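Local coordinates for putative cytochrome P450 154A1 (Streptomyces coelicolor, PDB 1ODO), which belongs to the cytochrome P450 family and holds a haem whose iron is bound here by 4-phenyl-1H-imidazole, at residues A83-F88 and S228-R233; A189-V194 and T235-I240. All coordinates share one frame; numbering follows the deposited sequence.

How the contacts relate
Contact 1 is a surface contact and contact 2 a buried one, their centres about 10 Å apart, and both draw on helix 229-244. In contact 1 a loop meets the start of that helix through glutamate side chains, a water and a C-H...O contact; about two turns further along, contact 2 packs the helix against helix 181-204 through leucines and a tyrosine face. D234, between the two segments of that helix, serves both contacts: OD2 accepts from E85 N, and OD1 is hydrogen-bonded to Y192 OH. R233 CZ also packs 3.4 Å from Y192 CD2. Both contacts reach haem and 4-phenyl-1H-imidazole, through M87 and F88 in the first and L238 and M239 in the second.

Contact 1: residues A83-F88 and S228-R233; sequences AVENMF and SPEELR. With HEM (protoporphyrin IX containing Fe), chain B; PIM (4-phenyl-1H-imidazole), chain C.
The carboxylates of E85 and E230 sit on side chains that run side by side and point the same way, their planes 15° apart. What E85 OE2 touches is the root of E230, 3.5 Å from CB; a bend at chi2 (68°) leads the E230 carboxylate off, leaving OE1 4.9 Å from E85 OE2 and probably easing the like-charge repulsion. A water bridges the segments, donating to E85 OE1 and bonding S228 OG at 2.8 Å. The F88 ring has C10 of 4-phenyl-1H-imidazole above its centre on one face and haem CAA at an edge; K60 makes a cation-pi contact with the same ring. In P450 terms, 83-88 corresponds to part of the region between the B and C helices, which helps roof the haem pocket, and 228-233 opens the long helix that crosses over the haem. S228 and E231 form a capping box there: S228 OG accepts from E231 N at 3.0 Å, and E231 OE1 takes S228 N at 2.9 Å on its anti side, 28° out of the carboxylate plane. Beside this cap, E231 CA directs its C-H at E85 O, 3.3 Å away; that carbonyl is buried by the contact and has no hydrogen-bond partner in the model. At the haem end, M87 SD lies 3.6 Å from propionate O2A.

Contact 2: residues A189-V194 and T235-I240; sequences ARLYEV and TLLLMI. With PIM (4-phenyl-1H-imidazole), chain C; HEM (protoporphyrin IX containing Fe), chain B.
L237 projects from helix 229-244 at L191 and Y192 of helix 181-204, a helix-on-helix contact of the P450 fold between what correspond to its helix G and the long helix over the haem. The CA atoms of Y192 and L237 are 7.7 Å apart, and the contact is wholly apolar packing, with no hydrogen bond between the segments. CB of L237 leaves the backbone in the direction of the G helix, and with CG anti to the backbone N (chi1 -176°) the branch point is carried out to L191, whose CD2 lies 3.9 Å from CG. The two leucine side chains cross at about a right angle, so the L191 methyl is set against the fork of L237. L237 CD1 goes further: it is 3.9 Å from L191 CD2 and also sits over a face of the Y192 ring, 4.2 Å from the centroid and 28° off the normal, a CH-pi contact. It is displaced from the centre towards CZ and CE2, each 3.9 Å away. The Y192 hydroxyl is hydrogen-bonded to D234 OD1, a partner on the same helix as L237, which probably helps fix the ring beneath the methyl. L195 adds a further apolar wall to L237, while V174 of helix 161-175 covers L191. The side of helix 229-244 that carries L238 and M239 serves the haem pocket. There L238 divides its two methyls between the bound groups: CD1 lies 3.6 Å from C11 of 4-phenyl-1H-imidazole, and CD2 faces the haem methyl CMA. M239, its chain bent at chi2 and chi3, brings SD to 3.6 Å from that same CMA.

Contact 1: residues A83-F88 and S228-R233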
ATOM      1  N   ALA A  83     -13.371  -8.965  -5.378  1.00 13.20           N
ATOM      2  CA  ALA A  83     -14.306  -9.993  -4.938  1.00 15.05           C
ATOM      3  C   ALA A  83     -14.483 -10.131  -3.428  1.00 15.15           C
ATOM      4  O   ALA A  83     -15.461 -10.730  -2.974  1.00 14.83           O
ATOM      5  CB  ALA A  83     -13.909 -11.347  -5.543  1.00 16.50           C
ATOM      6  N   VAL A  84     -13.548  -9.592  -2.650  1.00 14.42           N
ATOM      7  CA  VAL A  84     -13.656  -9.683  -1.197  1.00 14.52           C
ATOM      8  C   VAL A  84     -14.878  -8.909  -0.727  1.00 14.49           C
ATOM      9  O   VAL A  84     -15.402  -8.061  -1.445  1.00 15.42           O
ATOM     10  CB  VAL A  84     -12.415  -9.093  -0.471  1.00 13.34           C
ATOM     11  CG1 VAL A  84     -11.197  -9.993  -0.680  1.00 14.49           C
ATOM     12  CG2 VAL A  84     -12.133  -7.685  -0.977  1.00 13.45           C
ATOM     13  N   GLU A  85     -15.330  -9.218   0.482  1.00 14.50           N
ATOM     14  CA  GLU A  85     -16.485  -8.557   1.064  1.00 15.22           C
ATOM     15  C   GLU A  85     -16.022  -7.862   2.336  1.00 14.97           C
ATOM     16  O   GLU A  85     -16.108  -8.423   3.427  1.00 15.73           O
ATOM     17  CB  GLU A  85     -17.580  -9.572   1.397  1.00 18.31           C
ATOM     18  CG  GLU A  85     -18.156 -10.288   0.187  1.00 22.34           C
ATOM     19  CD  GLU A  85     -19.182 -11.334   0.576  1.00 25.05           C
ATOM     20  OE1 GLU A  85     -20.204 -10.959   1.191  1.00 26.87           O
ATOM     21  OE2 GLU A  85     -18.960 -12.525   0.272  1.00 26.30           O
ATOM     22  N   ASN A  86     -15.496  -6.653   2.184  1.00 13.95           N
ATOM     23  CA  ASN A  86     -15.018  -5.879   3.322  1.00 12.38           C
ATOM     24  C   ASN A  86     -15.169  -4.398   2.985  1.00 12.67           C
ATOM     25  O   ASN A  86     -15.780  -4.051   1.977  1.00 12.08           O
ATOM     26  CB  ASN A  86     -13.554  -6.226   3.652  1.00 14.38           C
ATOM     27  CG  ASN A  86     -12.635  -6.080   2.459  1.00 15.91           C
ATOM     28  OD1 ASN A  86     -12.845  -5.216   1.606  1.00 14.79           O
ATOM     29  ND2 ASN A  86     -11.598  -6.917   2.397  1.00 12.81           N
ATOM     30  N   MET A  87     -14.624  -3.523   3.818  1.00 12.68           N
ATOM     31  CA  MET A  87     -14.742  -2.091   3.557  1.00 13.18           C
ATOM     32  C   MET A  87     -14.117  -1.670   2.229  1.00 12.30           C
ATOM     33  O   MET A  87     -14.554  -0.694   1.616  1.00 10.72           O
ATOM     34  CB  MET A  87     -14.107  -1.289   4.695  1.00 13.40           C
ATOM     35  CG  MET A  87     -12.585  -1.321   4.710  1.00 13.32           C
ATOM     36  SD  MET A  87     -11.897  -0.380   6.091  1.00 14.15           S
ATOM     37  CE  MET A  87     -11.858  -1.658   7.367  1.00 12.92           C
ATOM     38  N   PHE A  88     -13.102  -2.411   1.788  1.00 13.31           N
ATOM     39  CA  PHE A  88     -12.397  -2.130   0.536  1.00 13.11           C
ATOM     40  C   PHE A  88     -13.293  -2.239  -0.702  1.00 13.21           C
ATOM     41  O   PHE A  88     -12.977  -1.685  -1.756  1.00 14.43           O
ATOM     42  CB  PHE A  88     -11.204  -3.091   0.398  1.00 14.65           C
ATOM     43  CG  PHE A  88     -10.197  -2.687  -0.652  1.00 13.07           C
ATOM     44  CD1 PHE A  88      -9.310  -1.641  -0.420  1.00 12.79           C
ATOM     45  CD2 PHE A  88     -10.122  -3.372  -1.863  1.00 12.11           C
ATOM     46  CE1 PHE A  88      -8.359  -1.284  -1.378  1.00 11.81           C
ATOM     47  CE2 PHE A  88      -9.177  -3.024  -2.828  1.00  9.62           C
ATOM     48  CZ  PHE A  88      -8.294  -1.979  -2.585  1.00 11.25           C
ATOM     49  N   SER A 228     -20.725 -11.081   8.702  1.00 21.01           N
ATOM     50  CA  SER A 228     -20.838 -12.421   8.136  1.00 19.40           C
ATOM     51  C   SER A 228     -19.506 -13.152   8.186  1.00 18.61           C
ATOM     52  O   SER A 228     -18.460 -12.549   8.444  1.00 18.00           O
ATOM     53  CB  SER A 228     -21.315 -12.349   6.680  1.00 19.73           C
ATOM     54  OG  SER A 228     -20.294 -11.840   5.836  1.00 18.70           O
ATOM     55  N   PRO A 229     -19.528 -14.473   7.951  1.00 18.02           N
ATOM     56  CA  PRO A 229     -18.302 -15.276   7.968  1.00 17.25           C
ATOM     57  C   PRO A 229     -17.331 -14.758   6.910  1.00 15.96           C
ATOM     58  O   PRO A 229     -16.118 -14.728   7.122  1.00 14.73           O
ATOM     59  CB  PRO A 229     -18.804 -16.679   7.629  1.00 18.55           C
ATOM     60  CG  PRO A 229     -20.198 -16.681   8.175  1.00 19.96           C
ATOM     61  CD  PRO A 229     -20.712 -15.328   7.753  1.00 18.21           C
ATOM     62  N   GLU A 230     -17.884 -14.356   5.769  1.00 15.68           N
ATOM     63  CA  GLU A 230     -17.082 -13.837   4.666  1.00 16.87           C
ATOM     64  C   GLU A 230     -16.479 -12.483   5.024  1.00 16.53           C
ATOM     65  O   GLU A 230     -15.308 -12.221   4.757  1.00 17.38           O
ATOM     66  CB  GLU A 230     -17.934 -13.683   3.405  1.00 18.84           C
ATOM     67  CG  GLU A 230     -18.495 -14.979   2.824  1.00 23.62           C
ATOM     68  CD  GLU A 230     -19.543 -15.633   3.713  1.00 25.81           C
ATOM     69  OE1 GLU A 230     -20.350 -14.904   4.326  1.00 25.69           O
ATOM     70  OE2 GLU A 230     -19.569 -16.879   3.785  1.00 29.02           O
ATOM     71  N   GLU A 231     -17.286 -11.618   5.625  1.00 15.85           N
ATOM     72  CA  GLU A 231     -16.801 -10.298   6.005  1.00 15.96           C
ATOM     73  C   GLU A 231     -15.707 -10.418   7.050  1.00 14.96           C
ATOM     74  O   GLU A 231     -14.778  -9.612   7.079  1.00 13.77           O
ATOM     75  CB  GLU A 231     -17.951  -9.437   6.524  1.00 16.19           C
ATOM     76  CG  GLU A 231     -19.000  -9.170   5.465  1.00 17.26           C
ATOM     77  CD  GLU A 231     -20.197  -8.423   6.004  1.00 19.56           C
ATOM     78  OE1 GLU A 231     -20.567  -8.664   7.169  1.00 18.08           O
ATOM     79  OE2 GLU A 231     -20.776  -7.609   5.257  1.00 20.20           O
ATOM     80  N   LEU A 232     -15.813 -11.422   7.914  1.00 14.74           N
ATOM     81  CA  LEU A 232     -14.799 -11.607   8.941  1.00 14.59           C
ATOM     82  C   LEU A 232     -13.464 -11.990   8.309  1.00 13.32           C
ATOM     83  O   LEU A 232     -12.459 -11.301   8.502  1.00 13.42           O
ATOM     84  CB  LEU A 232     -15.204 -12.701   9.935  1.00 13.16           C
ATOM     85  CG  LEU A 232     -14.075 -13.170  10.868  1.00 13.96           C
ATOM     86  CD1 LEU A 232     -13.563 -12.000  11.706  1.00 15.20           C
ATOM     87  CD2 LEU A 232     -14.580 -14.287  11.773  1.00 13.92           C
ATOM     88  N   ARG A 233     -13.451 -13.083   7.552  1.00 14.37           N
ATOM     89  CA  ARG A 233     -12.211 -13.518   6.922  1.00 15.96           C
ATOM     90  C   ARG A 233     -11.674 -12.509   5.913  1.00 14.93           C
ATOM     91  O   ARG A 233     -10.467 -12.300   5.837  1.00 14.16           O
ATOM     92  CB  ARG A 233     -12.378 -14.912   6.282  1.00 18.96           C
ATOM     93  CG  ARG A 233     -13.383 -15.018   5.153  1.00 23.84           C
ATOM     94  CD  ARG A 233     -14.028 -16.415   5.116  1.00 26.27           C
ATOM     95  NE  ARG A 233     -13.081 -17.521   4.937  1.00 26.60           N
ATOM     96  CZ  ARG A 233     -12.843 -18.133   3.778  1.00 27.29           C
ATOM     97  NH1 ARG A 233     -13.475 -17.750   2.675  1.00 24.76           N
ATOM     98  NH2 ARG A 233     -11.989 -19.151   3.726  1.00 24.52           N
TER
HETATM   99  CHA HEM B1407      -6.726   1.503   1.822  1.00 13.23           C
HETATM  100  CHB HEM B1407      -5.065  -0.341   5.949  1.00 10.62           C
HETATM  101  CHC HEM B1407      -0.598   1.084   4.797  1.00 11.97           C
HETATM  102  CHD HEM B1407      -2.268   2.898   0.675  1.00 10.84           C
HETATM  103  C1A HEM B1407      -6.692   0.888   3.050  1.00 11.83           C
HETATM  104  C2A HEM B1407      -7.832   0.318   3.761  1.00 12.21           C
HETATM  105  C3A HEM B1407      -7.370  -0.201   4.907  1.00 12.56           C
HETATM  106  C4A HEM B1407      -5.933   0.032   4.956  1.00 11.45           C
HETATM  107  CMA HEM B1407      -8.171  -0.926   6.003  1.00 12.77           C
HETATM  108  CAA HEM B1407      -9.283   0.335   3.234  1.00 11.43           C
HETATM  109  CBA HEM B1407      -9.971   1.671   3.573  1.00 13.19           C
HETATM  110  CGA HEM B1407     -11.413   1.810   3.087  1.00 12.61           C
HETATM  111  O1A HEM B1407     -11.679   1.260   1.961  1.00 11.97           O
HETATM  112  O2A HEM B1407     -12.208   2.434   3.788  1.00 13.65           O
HETATM  113  C1B HEM B1407      -3.713  -0.127   5.999  1.00 10.88           C
HETATM  114  C2B HEM B1407      -2.854  -0.563   7.085  1.00 12.30           C
HETATM  115  C3B HEM B1407      -1.589  -0.163   6.767  1.00 12.00           C
HETATM  116  C4B HEM B1407      -1.657   0.516   5.493  1.00 10.76           C
HETATM  117  CMB HEM B1407      -3.336  -1.331   8.333  1.00 12.41           C
HETATM  118  CAB HEM B1407      -0.282  -0.363   7.559  1.00 11.92           C
HETATM  119  CBB HEM B1407      -0.237   0.375   8.907  1.00 17.57           C
HETATM  120  C1C HEM B1407      -0.671   1.717   3.565  1.00 10.22           C
HETATM  121  C2C HEM B1407       0.488   2.291   2.863  1.00 10.85           C
HETATM  122  C3C HEM B1407       0.021   2.798   1.700  1.00  9.99           C
HETATM  123  C4C HEM B1407      -1.407   2.550   1.679  1.00 10.72           C
HETATM  124  CMC HEM B1407       1.940   2.262   3.434  1.00  8.45           C
HETATM  125  CAC HEM B1407       0.754   3.515   0.535  1.00 10.21           C
HETATM  126  CBC HEM B1407       1.737   4.629   0.913  1.00  9.07           C
HETATM  127  C1D HEM B1407      -3.617   2.682   0.610  1.00 12.34           C
HETATM  128  C2D HEM B1407      -4.479   3.057  -0.487  1.00 12.80           C
HETATM  129  C3D HEM B1407      -5.733   2.657  -0.172  1.00 12.54           C
HETATM  130  C4D HEM B1407      -5.658   2.043   1.134  1.00 13.26           C
HETATM  131  CMD HEM B1407      -4.002   3.766  -1.770  1.00 12.79           C
HETATM  132  CAD HEM B1407      -6.980   2.807  -1.058  1.00 16.04           C
HETATM  133  CBD HEM B1407      -7.548   4.215  -1.268  1.00 17.12           C
HETATM  134  CGD HEM B1407      -8.715   4.077  -2.222  1.00 16.08           C
HETATM  135  O1D HEM B1407      -8.597   4.514  -3.373  1.00 14.98           O
HETATM  136  O2D HEM B1407      -9.724   3.477  -1.785  1.00 17.29           O
HETATM  137  NA  HEM B1407      -5.557   0.706   3.805  1.00 11.11           N
HETATM  138  NB  HEM B1407      -2.956   0.525   5.031  1.00 10.62           N
HETATM  139  NC  HEM B1407      -1.813   1.894   2.823  1.00 10.01           N
HETATM  140  ND  HEM B1407      -4.353   2.049   1.607  1.00 11.20           N
HETATM  141 FE   HEM B1407      -3.677   1.312   3.308  1.00 11.03          FE
HETATM  142  N1  PIM C1408      -2.506  -2.472   1.419  1.00 12.63           N
HETATM  143  C2  PIM C1408      -2.234  -1.284   2.078  1.00 12.66           C
HETATM  144  N3  PIM C1408      -3.304  -0.698   2.282  1.00 14.45           N
HETATM  145  C4  PIM C1408      -4.316  -1.402   1.806  1.00 13.52           C
HETATM  146  C5  PIM C1408      -3.840  -2.524   1.258  1.00 11.80           C
HETATM  147  C6  PIM C1408      -4.548  -3.668   0.584  1.00 12.74           C
HETATM  148  C7  PIM C1408      -3.945  -4.967   0.635  1.00 13.84           C
HETATM  149  C8  PIM C1408      -4.621  -6.070  -0.010  1.00 15.35           C
HETATM  150  C9  PIM C1408      -5.852  -5.826  -0.667  1.00 13.51           C
HETATM  151  C10 PIM C1408      -6.442  -4.535  -0.711  1.00 14.94           C
HETATM  152  C11 PIM C1408      -5.750  -3.467  -0.065  1.00 12.69           C
HETATM  153  O   HOH W   1     -21.493 -11.653   3.342  1.00 29.22           O

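Contact 2: residues A189-V194 and T235-I240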
ATOM      1  N   ALA A 189      -6.365 -19.293  -2.399  1.00 13.08           N
ATOM      2  CA  ALA A 189      -6.859 -20.424  -1.622  1.00 13.29           C
ATOM      3  C   ALA A 189      -5.957 -20.687  -0.415  1.00 13.15           C
ATOM      4  O   ALA A 189      -6.437 -20.946   0.690  1.00 13.22           O
ATOM      5  CB  ALA A 189      -6.946 -21.671  -2.499  1.00 14.02           C
ATOM      6  N   ARG A 190      -4.648 -20.619  -0.631  1.00 13.00           N
ATOM      7  CA  ARG A 190      -3.691 -20.849   0.444  1.00 13.59           C
ATOM      8  C   ARG A 190      -3.821 -19.777   1.517  1.00 13.79           C
ATOM      9  O   ARG A 190      -3.681 -20.055   2.707  1.00 14.19           O
ATOM     10  CB  ARG A 190      -2.268 -20.856  -0.116  1.00 15.68           C
ATOM     11  CG  ARG A 190      -1.963 -22.091  -0.950  1.00 18.40           C
ATOM     12  CD  ARG A 190      -0.778 -21.867  -1.876  1.00 25.02           C
ATOM     13  NE  ARG A 190      -0.640 -22.973  -2.821  1.00 29.71           N
ATOM     14  CZ  ARG A 190      -0.119 -22.855  -4.035  1.00 29.84           C
ATOM     15  NH1 ARG A 190       0.316 -21.673  -4.460  1.00 28.74           N
ATOM     16  NH2 ARG A 190      -0.033 -23.918  -4.824  1.00 31.85           N
ATOM     17  N   LEU A 191      -4.092 -18.550   1.088  1.00 14.17           N
ATOM     18  CA  LEU A 191      -4.239 -17.439   2.018  1.00 14.04           C
ATOM     19  C   LEU A 191      -5.479 -17.610   2.896  1.00 14.13           C
ATOM     20  O   LEU A 191      -5.423 -17.396   4.110  1.00 14.10           O
ATOM     21  CB  LEU A 191      -4.302 -16.119   1.242  1.00 13.93           C
ATOM     22  CG  LEU A 191      -4.463 -14.808   2.021  1.00 14.04           C
ATOM     23  CD1 LEU A 191      -3.447 -14.715   3.148  1.00 13.90           C
ATOM     24  CD2 LEU A 191      -4.297 -13.642   1.053  1.00 14.30           C
ATOM     25  N   TYR A 192      -6.598 -17.995   2.291  1.00 13.77           N
ATOM     26  CA  TYR A 192      -7.822 -18.185   3.063  1.00 15.25           C
ATOM     27  C   TYR A 192      -7.625 -19.321   4.053  1.00 15.36           C
ATOM     28  O   TYR A 192      -8.204 -19.321   5.138  1.00 15.58           O
ATOM     29  CB  TYR A 192      -9.009 -18.489   2.144  1.00 16.16           C
ATOM     30  CG  TYR A 192      -9.689 -17.244   1.622  1.00 16.78           C
ATOM     31  CD1 TYR A 192      -9.797 -17.005   0.252  1.00 16.66           C
ATOM     32  CD2 TYR A 192     -10.228 -16.303   2.501  1.00 18.10           C
ATOM     33  CE1 TYR A 192     -10.426 -15.856  -0.230  1.00 19.58           C
ATOM     34  CE2 TYR A 192     -10.856 -15.153   2.032  1.00 17.48           C
ATOM     35  CZ  TYR A 192     -10.952 -14.936   0.667  1.00 18.56           C
ATOM     36  OH  TYR A 192     -11.577 -13.805   0.199  1.00 16.39           O
ATOM     37  N   GLU A 193      -6.795 -20.287   3.674  1.00 15.87           N
ATOM     38  CA  GLU A 193      -6.524 -21.423   4.538  1.00 16.96           C
ATOM     39  C   GLU A 193      -5.817 -20.968   5.814  1.00 15.88           C
ATOM     40  O   GLU A 193      -6.255 -21.302   6.916  1.00 16.92           O
ATOM     41  CB  GLU A 193      -5.680 -22.458   3.793  1.00 21.37           C
ATOM     42  CG  GLU A 193      -5.334 -23.691   4.606  1.00 26.67           C
ATOM     43  CD  GLU A 193      -4.709 -24.777   3.753  1.00 31.81           C
ATOM     44  OE1 GLU A 193      -3.679 -24.505   3.096  1.00 34.70           O
ATOM     45  OE2 GLU A 193      -5.251 -25.903   3.737  1.00 35.77           O
ATOM     46  N   VAL A 194      -4.735 -20.204   5.684  1.00 15.05           N
ATOM     47  CA  VAL A 194      -4.029 -19.743   6.878  1.00 16.48           C
ATOM     48  C   VAL A 194      -4.874 -18.742   7.662  1.00 15.29           C
ATOM     49  O   VAL A 194      -4.701 -18.592   8.869  1.00 14.57           O
ATOM     50  CB  VAL A 194      -2.644 -19.113   6.551  1.00 17.54           C
ATOM     51  CG1 VAL A 194      -1.661 -20.210   6.166  1.00 19.19           C
ATOM     52  CG2 VAL A 194      -2.769 -18.096   5.432  1.00 19.17           C
ATOM     53  N   THR A 235     -12.106  -9.244   5.985  1.00 12.98           N
ATOM     54  CA  THR A 235     -11.622  -8.049   6.663  1.00 12.78           C
ATOM     55  C   THR A 235     -10.243  -8.398   7.226  1.00 12.27           C
ATOM     56  O   THR A 235      -9.323  -7.579   7.209  1.00 12.13           O
ATOM     57  CB  THR A 235     -12.561  -7.617   7.799  1.00 11.64           C
ATOM     58  OG1 THR A 235     -13.810  -7.198   7.238  1.00 14.19           O
ATOM     59  CG2 THR A 235     -11.955  -6.460   8.591  1.00 12.65           C
ATOM     60  N   LEU A 236     -10.092  -9.628   7.711  1.00 12.50           N
ATOM     61  CA  LEU A 236      -8.803 -10.046   8.256  1.00 11.44           C
ATOM     62  C   LEU A 236      -7.779 -10.111   7.125  1.00  9.85           C
ATOM     63  O   LEU A 236      -6.620  -9.752   7.306  1.00 11.26           O
ATOM     64  CB  LEU A 236      -8.915 -11.413   8.933  1.00 11.98           C
ATOM     65  CG  LEU A 236      -9.667 -11.410  10.265  1.00 14.47           C
ATOM     66  CD1 LEU A 236      -9.729 -12.830  10.816  1.00 15.90           C
ATOM     67  CD2 LEU A 236      -8.960 -10.488  11.252  1.00 14.84           C
ATOM     68  N   LEU A 237      -8.214 -10.566   5.955  1.00 10.16           N
ATOM     69  CA  LEU A 237      -7.324 -10.670   4.801  1.00 11.16           C
ATOM     70  C   LEU A 237      -6.783  -9.278   4.483  1.00 10.94           C
ATOM     71  O   LEU A 237      -5.582  -9.095   4.274  1.00 11.25           O
ATOM     72  CB  LEU A 237      -8.088 -11.234   3.595  1.00 11.20           C
ATOM     73  CG  LEU A 237      -7.298 -11.502   2.306  1.00 11.74           C
ATOM     74  CD1 LEU A 237      -8.024 -12.544   1.476  1.00 11.30           C
ATOM     75  CD2 LEU A 237      -7.108 -10.212   1.516  1.00 11.84           C
ATOM     76  N   LEU A 238      -7.683  -8.303   4.456  1.00 10.83           N
ATOM     77  CA  LEU A 238      -7.322  -6.920   4.167  1.00 11.14           C
ATOM     78  C   LEU A 238      -6.329  -6.349   5.175  1.00 10.87           C
ATOM     79  O   LEU A 238      -5.294  -5.796   4.800  1.00 10.38           O
ATOM     80  CB  LEU A 238      -8.584  -6.047   4.164  1.00 10.62           C
ATOM     81  CG  LEU A 238      -8.391  -4.525   4.146  1.00 12.58           C
ATOM     82  CD1 LEU A 238      -7.673  -4.095   2.868  1.00 10.90           C
ATOM     83  CD2 LEU A 238      -9.753  -3.846   4.228  1.00 12.21           C
ATOM     84  N   MET A 239      -6.647  -6.479   6.458  1.00 12.00           N
ATOM     85  CA  MET A 239      -5.773  -5.958   7.503  1.00 12.84           C
ATOM     86  C   MET A 239      -4.405  -6.627   7.553  1.00 13.38           C
ATOM     87  O   MET A 239      -3.391  -5.954   7.725  1.00 12.95           O
ATOM     88  CB  MET A 239      -6.461  -6.063   8.863  1.00 12.97           C
ATOM     89  CG  MET A 239      -7.834  -5.393   8.902  1.00 15.36           C
ATOM     90  SD  MET A 239      -7.805  -3.679   8.319  1.00 21.09           S
ATOM     91  CE  MET A 239      -6.686  -2.986   9.503  1.00 16.90           C
ATOM     92  N   ILE A 240      -4.371  -7.947   7.412  1.00 13.43           N
ATOM     93  CA  ILE A 240      -3.101  -8.658   7.444  1.00 14.76           C
ATOM     94  C   ILE A 240      -2.270  -8.326   6.205  1.00 13.50           C
ATOM     95  O   ILE A 240      -1.071  -8.075   6.308  1.00 13.81           O
ATOM     96  CB  ILE A 240      -3.323 -10.185   7.537  1.00 17.89           C
ATOM     97  CG1 ILE A 240      -3.893 -10.525   8.917  1.00 19.97           C
ATOM     98  CG2 ILE A 240      -2.013 -10.932   7.283  1.00 19.42           C
ATOM     99  CD1 ILE A 240      -4.282 -11.967   9.090  1.00 23.89           C
TER
HETATM  100  N1  PIM C1408      -2.506  -2.472   1.419  1.00 12.63           N
HETATM  101  C2  PIM C1408      -2.234  -1.284   2.078  1.00 12.66           C
HETATM  102  N3  PIM C1408      -3.304  -0.698   2.282  1.00 14.45           N
HETATM  103  C4  PIM C1408      -4.316  -1.402   1.806  1.00 13.52           C
HETATM  104  C5  PIM C1408      -3.840  -2.524   1.258  1.00 11.80           C
HETATM  105  C6  PIM C1408      -4.548  -3.668   0.584  1.00 12.74           C
HETATM  106  C7  PIM C1408      -3.945  -4.967   0.635  1.00 13.84           C
HETATM  107  C8  PIM C1408      -4.621  -6.070  -0.010  1.00 15.35           C
HETATM  108  C9  PIM C1408      -5.852  -5.826  -0.667  1.00 13.51           C
HETATM  109  C10 PIM C1408      -6.442  -4.535  -0.711  1.00 14.94           C
HETATM  110  C11 PIM C1408      -5.750  -3.467  -0.065  1.00 12.69           C
HETATM  111  CHA HEM B1407      -6.726   1.503   1.822  1.00 13.23           C
HETATM  112  CHB HEM B1407      -5.065  -0.341   5.949  1.00 10.62           C
HETATM  113  CHC HEM B1407      -0.598   1.084   4.797  1.00 11.97           C
HETATM  114  CHD HEM B1407      -2.268   2.898   0.675  1.00 10.84           C
HETATM  115  C1A HEM B1407      -6.692   0.888   3.050  1.00 11.83           C
HETATM  116  C2A HEM B1407      -7.832   0.318   3.761  1.00 12.21           C
HETATM  117  C3A HEM B1407      -7.370  -0.201   4.907  1.00 12.56           C
HETATM  118  C4A HEM B1407      -5.933   0.032   4.956  1.00 11.45           C
HETATM  119  CMA HEM B1407      -8.171  -0.926   6.003  1.00 12.77           C
HETATM  120  CAA HEM B1407      -9.283   0.335   3.234  1.00 11.43           C
HETATM  121  CBA HEM B1407      -9.971   1.671   3.573  1.00 13.19           C
HETATM  122  CGA HEM B1407     -11.413   1.810   3.087  1.00 12.61           C
HETATM  123  O1A HEM B1407     -11.679   1.260   1.961  1.00 11.97           O
HETATM  124  O2A HEM B1407     -12.208   2.434   3.788  1.00 13.65           O
HETATM  125  C1B HEM B1407      -3.713  -0.127   5.999  1.00 10.88           C
HETATM  126  C2B HEM B1407      -2.854  -0.563   7.085  1.00 12.30           C
HETATM  127  C3B HEM B1407      -1.589  -0.163   6.767  1.00 12.00           C
HETATM  128  C4B HEM B1407      -1.657   0.516   5.493  1.00 10.76           C
HETATM  129  CMB HEM B1407      -3.336  -1.331   8.333  1.00 12.41           C
HETATM  130  CAB HEM B1407      -0.282  -0.363   7.559  1.00 11.92           C
HETATM  131  CBB HEM B1407      -0.237   0.375   8.907  1.00 17.57           C
HETATM  132  C1C HEM B1407      -0.671   1.717   3.565  1.00 10.22           C
HETATM  133  C2C HEM B1407       0.488   2.291   2.863  1.00 10.85           C
HETATM  134  C3C HEM B1407       0.021   2.798   1.700  1.00  9.99           C
HETATM  135  C4C HEM B1407      -1.407   2.550   1.679  1.00 10.72           C
HETATM  136  CMC HEM B1407       1.940   2.262   3.434  1.00  8.45           C
HETATM  137  CAC HEM B1407       0.754   3.515   0.535  1.00 10.21           C
HETATM  138  CBC HEM B1407       1.737   4.629   0.913  1.00  9.07           C
HETATM  139  C1D HEM B1407      -3.617   2.682   0.610  1.00 12.34           C
HETATM  140  C2D HEM B1407      -4.479   3.057  -0.487  1.00 12.80           C
HETATM  141  C3D HEM B1407      -5.733   2.657  -0.172  1.00 12.54           C
HETATM  142  C4D HEM B1407      -5.658   2.043   1.134  1.00 13.26           C
HETATM  143  CMD HEM B1407      -4.002   3.766  -1.770  1.00 12.79           C
HETATM  144  CAD HEM B1407      -6.980   2.807  -1.058  1.00 16.04           C
HETATM  145  CBD HEM B1407      -7.548   4.215  -1.268  1.00 17.12           C
HETATM  146  CGD HEM B1407      -8.715   4.077  -2.222  1.00 16.08           C
HETATM  147  O1D HEM B1407      -8.597   4.514  -3.373  1.00 14.98           O
HETATM  148  O2D HEM B1407      -9.724   3.477  -1.785  1.00 17.29           O
HETATM  149  NA  HEM B1407      -5.557   0.706   3.805  1.00 11.11           N
HETATM  150  NB  HEM B1407      -2.956   0.525   5.031  1.00 10.62           N
HETATM  151  NC  HEM B1407      -1.813   1.894   2.823  1.00 10.01           N
HETATM  152  ND  HEM B1407      -4.353   2.049   1.607  1.00 11.20           N
HETATM  153 FE   HEM B1407      -3.677   1.312   3.308  1.00 11.03          FE